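Putative fimbrial associated sortase-like protein (Corynebacterium diphtheriae, PDB 6BWE) is a pilin-type sortase, probably a cysteine transpeptidase that cross-links pilin subunits into pili, represented here by its soluble sortase-domain part with an altered lid. Local coordinates at residues V21-P24 with A25-D28; Y61-Y64 with L65-N69. The protein carries 2 engineered substitutions. All coordinates share one frame; numbering follows the deposited sequence.

Interaction 1 (V21-P24 with A25-D28)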
loop_
_atom_site.group_PDB
_atom_site.type_symbol
_atom_site.label_atom_id
_atom_site.label_comp_id
_atom_site.label_asym_id
_atom_site.label_seq_id
_atom_site.Cartn_x
_atom_site.Cartn_y
_atom_site.Cartn_z
ATOM N N VAL A 21 11.875 6.117 28.170
ATOM C CA VAL A 21 11.277 5.403 27.053
ATOM C C VAL A 21 10.030 4.600 27.453
ATOM O O VAL A 21 9.097 4.531 26.694
ATOM C CB VAL A 21 12.318 4.507 26.325
ATOM C CG1 VAL A 21 12.705 3.288 27.126
ATOM C CG2 VAL A 21 11.785 4.060 25.004
ATOM N N ASP A 22 10.026 4.041 28.665
ATOM C CA ASP A 22 8.922 3.259 29.167
ATOM C C ASP A 22 7.822 4.064 29.874
ATOM O O ASP A 22 6.885 3.472 30.426
ATOM C CB ASP A 22 9.467 2.204 30.125
ATOM C CG ASP A 22 10.328 1.189 29.440
ATOM O OD1 ASP A 22 10.051 0.873 28.274
ATOM O OD2 ASP A 22 11.243 0.653 30.097
ATOM N N SER A 23 7.896 5.384 29.844
ATOM C CA SER A 23 6.893 6.229 30.503
ATOM C C SER A 23 5.573 6.174 29.732
ATOM O O SER A 23 5.593 5.979 28.508
ATOM C CB SER A 23 7.372 7.679 30.621
ATOM O OG SER A 23 7.433 8.297 29.348
ATOM N N PRO A 24 4.427 6.355 30.439
ATOM C CA PRO A 24 3.139 6.481 29.722
ATOM C C PRO A 24 3.118 7.602 28.656
ATOM O O PRO A 24 2.552 7.374 27.584
ATOM C CB PRO A 24 2.122 6.764 30.841
ATOM C CG PRO A 24 2.756 6.253 32.094
ATOM C CD PRO A 24 4.248 6.379 31.914
ATOM N N ALA A 25 3.751 8.750 28.927
ATOM C CA ALA A 25 3.815 9.876 27.975
ATOM C C ALA A 25 4.453 9.429 26.673
ATOM O O ALA A 25 3.899 9.671 25.602
ATOM C CB ALA A 25 4.606 11.050 28.525
ATOM N N VAL A 26 5.615 8.780 26.779
ATOM C CA VAL A 26 6.322 8.321 25.588
ATOM C C VAL A 26 5.531 7.207 24.890
ATOM O O VAL A 26 5.280 7.289 23.673
ATOM C CB VAL A 26 7.788 7.913 25.883
ATOM C CG1 VAL A 26 8.452 7.302 24.645
ATOM C CG2 VAL A 26 8.575 9.128 26.350
ATOM N N ARG A 27 5.107 6.200 25.638
ATOM C CA ARG A 27 4.337 5.074 25.055
ATOM C C ARG A 27 3.079 5.580 24.318
ATOM O O ARG A 27 2.858 5.198 23.174
ATOM C CB ARG A 27 3.940 4.042 26.098
ATOM C CG ARG A 27 5.096 3.155 26.529
ATOM C CD ARG A 27 4.802 2.424 27.814
ATOM N NE ARG A 27 5.741 1.323 27.955
ATOM C CZ ARG A 27 5.638 0.378 28.887
ATOM N NH1 ARG A 27 4.663 0.426 29.790
ATOM N NH2 ARG A 27 6.499 -0.611 28.920
ATOM N N ASP A 28 2.310 6.459 24.964
ATOM C CA ASP A 28 1.124 7.107 24.333
ATOM C C ASP A 28 1.461 7.830 23.037
ATOM O O ASP A 28 0.761 7.651 22.045
ATOM C CB ASP A 28 0.419 8.077 25.285
ATOM C CG ASP A 28 -0.317 7.373 26.407
ATOM O OD1 ASP A 28 -0.447 6.125 26.358
ATOM O OD2 ASP A 28 -0.770 8.087 27.344
HETATM O O HOH W 1 7.950 0.791 26.381
#

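Interaction 2 (Y61-Y64 with L65-N69)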
loop_
_atom_site.group_PDB
_atom_site.type_symbol
_atom_site.label_atom_id
_atom_site.label_comp_id
_atom_site.label_asym_id
_atom_site.label_seq_id
_atom_site.Cartn_x
_atom_site.Cartn_y
_atom_site.Cartn_z
ATOM N N TYR A 61 9.833 4.146 3.840
ATOM C CA TYR A 61 10.453 3.036 4.564
ATOM C C TYR A 61 11.229 3.553 5.792
ATOM O O TYR A 61 11.149 2.983 6.879
ATOM C CB TYR A 61 11.316 2.134 3.677
ATOM C CG TYR A 61 11.514 0.777 4.295
ATOM C CD1 TYR A 61 12.594 0.529 5.161
ATOM C CD2 TYR A 61 10.617 -0.261 4.063
ATOM C CE1 TYR A 61 12.779 -0.699 5.741
ATOM C CE2 TYR A 61 10.812 -1.506 4.643
ATOM C CZ TYR A 61 11.893 -1.711 5.488
ATOM O OH TYR A 61 12.111 -2.951 6.054
ATOM N N LEU A 62 11.892 4.686 5.622
ATOM C CA LEU A 62 12.602 5.341 6.734
ATOM C C LEU A 62 11.645 5.745 7.846
ATOM O O LEU A 62 11.966 5.590 9.034
ATOM C CB LEU A 62 13.370 6.584 6.257
ATOM C CG LEU A 62 14.585 6.223 5.425
ATOM C CD1 LEU A 62 15.159 7.491 4.789
ATOM C CD2 LEU A 62 15.619 5.436 6.263
ATOM N N ASP A 63 10.479 6.265 7.470
ATOM C CA ASP A 63 9.473 6.602 8.462
ATOM C C ASP A 63 8.919 5.382 9.189
ATOM O O ASP A 63 8.780 5.400 10.417
ATOM C CB ASP A 63 8.328 7.391 7.843
ATOM C CG ASP A 63 7.444 8.005 8.884
ATOM O OD1 ASP A 63 7.852 9.035 9.500
ATOM O OD2 ASP A 63 6.348 7.457 9.120
ATOM N N TYR A 64 8.648 4.327 8.431
ATOM C CA TYR A 64 8.293 3.021 8.994
ATOM C C TYR A 64 9.250 2.564 10.102
ATOM O O TYR A 64 8.827 2.173 11.179
ATOM C CB TYR A 64 8.263 2.005 7.878
ATOM C CG TYR A 64 8.115 0.585 8.246
ATOM C CD1 TYR A 64 6.914 0.093 8.785
ATOM C CD2 TYR A 64 9.118 -0.326 7.927
ATOM C CE1 TYR A 64 6.773 -1.270 9.033
ATOM C CE2 TYR A 64 8.997 -1.659 8.160
ATOM C CZ TYR A 64 7.851 -2.137 8.753
ATOM O OH TYR A 64 7.744 -3.503 8.952
ATOM N N LEU A 65 10.539 2.656 9.812
ATOM C CA LEU A 65 11.559 2.207 10.741
ATOM C C LEU A 65 11.644 3.049 12.002
ATOM O O LEU A 65 12.031 2.521 13.040
ATOM C CB LEU A 65 12.911 2.170 10.036
ATOM C CG LEU A 65 13.065 1.103 8.959
ATOM C CD1 LEU A 65 14.453 1.224 8.354
ATOM C CD2 LEU A 65 12.797 -0.315 9.438
ATOM N N GLN A 66 11.269 4.323 11.927
ATOM C CA GLN A 66 11.162 5.166 13.120
ATOM C C GLN A 66 9.958 4.811 14.009
ATOM O O GLN A 66 9.919 5.194 15.184
ATOM C CB GLN A 66 11.072 6.636 12.700
ATOM C CG GLN A 66 12.279 7.121 11.945
ATOM C CD GLN A 66 12.096 8.577 11.554
ATOM O OE1 GLN A 66 11.912 9.429 12.426
ATOM N NE2 GLN A 66 12.098 8.862 10.265
ATOM N N GLN A 67 8.963 4.091 13.469
ATOM C CA GLN A 67 7.750 3.830 14.257
ATOM C C GLN A 67 8.039 2.703 15.244
ATOM O O GLN A 67 8.825 1.797 14.954
ATOM C CB GLN A 67 6.569 3.472 13.397
ATOM C CG GLN A 67 6.218 4.533 12.342
ATOM C CD GLN A 67 5.877 5.892 12.936
ATOM O OE1 GLN A 67 5.324 5.983 14.049
ATOM N NE2 GLN A 67 6.138 6.968 12.165
ATOM N N LEU A 68 7.366 2.766 16.379
ATOM C CA LEU A 68 7.518 1.826 17.462
ATOM C C LEU A 68 8.977 1.689 17.907
ATOM O O LEU A 68 9.414 0.603 18.285
ATOM C CB LEU A 68 6.883 0.477 17.117
ATOM C CG LEU A 68 5.401 0.526 16.718
ATOM C CD1 LEU A 68 4.927 -0.836 16.303
ATOM C CD2 LEU A 68 4.553 1.049 17.848
ATOM N N ASN A 69 9.706 2.796 17.894
ATOM C CA ASN A 69 11.156 2.778 18.152
ATOM C C ASN A 69 11.617 4.112 18.720
ATOM O O ASN A 69 12.494 4.789 18.148
ATOM C CB ASN A 69 11.836 2.462 16.845
ATOM C CG ASN A 69 13.339 2.347 16.931
ATOM O OD1 ASN A 69 13.918 2.112 17.995
ATOM N ND2 ASN A 69 13.987 2.470 15.752
#

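Interaction 1 (V21-P24 with A25-D28)
Ser23 caps the first turn of helix 24-39, and its hydroxyl faces the amide of Val26. Ser23 OG accepts from Val26 N at 3.2 Å, with an N-H...O angle of 163°. The side chain reaches this amide because OG sits between the backbone N and the carbonyl carbon (chi1 69°). Ser23 OG is also hydrogen-bonded to Glu20 O, so the cap is tied to the chain ahead of it. The methyl Val26 CG2 lies alongside the same hydroxyl, 3.3 Å from Ser23 OG. The other branch, Val26 CG1, points back to the peptide of Val21 and comes within 3.5 Å of Val21 O.

Arg27 folds back over the residues before the helix. Its chain is extended from CG to NE, and one guanidinium face lies over Asp22 O, offset toward the rim. The Asp22 carboxylate meets it at a slant, with the two planes 56° apart. Their direct salt bridge is long, at 3.9 Å from Asp22 OD1 to Arg27 NH2. A water closes the gap: it donates to Asp22 OD1 and accepts from Arg27 NE at the guanidinium edge, 2.8 Å from each atom.

The helical backbone starts here too, with Arg27 N bonded to Ser23 O at 2.9 Å and Asp28 N to Pro24 O. Pro24, at the first helical position, has no N-H to satisfy.

This is an N-cap at the protein surface. Val21 and Val26 rest on Pro70 of the loop after helix 59-66, and Arg27 touches Gln153 between strands 147-152 and 155-167.

Interaction 2 (Y61-Y64 with L65-N69)
The side chains of Tyr61 and Leu65 meet one turn apart on helix 59-66, and their packing is apolar. Leu65 CD1 approaches the Tyr61 ring obliquely, 3.7 Å from Tyr61 CE1. The second methyl, Leu65 CD2, lies 4.0 Å from Tyr64 CD2, so the leucine fork touches both rings. Tyr64 CD2 in turn lies over a face of the Tyr61 ring, near its rim.

One bond joins polar side chains across the contact. Gln67 NE2 donates to Asp63 OD2 at 3.1 Å, coming from above the carboxylate plane, and the amide and carboxylate planes are 50° apart. Gln67 reaches back because its chain bends at chi2 (-60°). The extended side chain of Gln66 makes a weak bond from NE2 to Leu62 O. Asn69 ND2 donates weakly to Leu65 O.

The backbone bonds record the helix ending. Leu65 N binds Tyr61 O at 3.0 Å, as in a regular turn. Gln66 N divides itself between Leu62 O and, weakly, Asp63 O. Gln67 N then bonds to Tyr64 O at 3.0 Å, from above the carbonyl plane, and a type II turn follows from Gln66 to Asn69.

The chemistry is split by side. The tyrosines face the core, where Tyr64 OH is hydrogen-bonded to His107 ND1 and Gly95 N. Polar side chains at the helix end take up carbonyl and carboxylate oxygens as the regular bonding pattern runs out.

Interaction 1 opens helix 24-39 and interaction 2 closes helix 59-66, the next helix in the chain. Their centres are about 17 Å apart and their nearest atoms about 6 Å, without touching. Interaction 1 is a surface contact, built from a hydroxyl cap and a water-bridged charge pair. Interaction 2 is partly buried and adds aromatic packing to an amide-carboxylate bond. The two helices are nevertheless joined: Asp63 and Gln67 touch Tyr37, and Leu68 touches Val30, on helix 24-39. Both contacts lie away from the predicted active-site residues. Interaction 2 also borders the second subunit, where Asp63 packs on Pro60 of that chain.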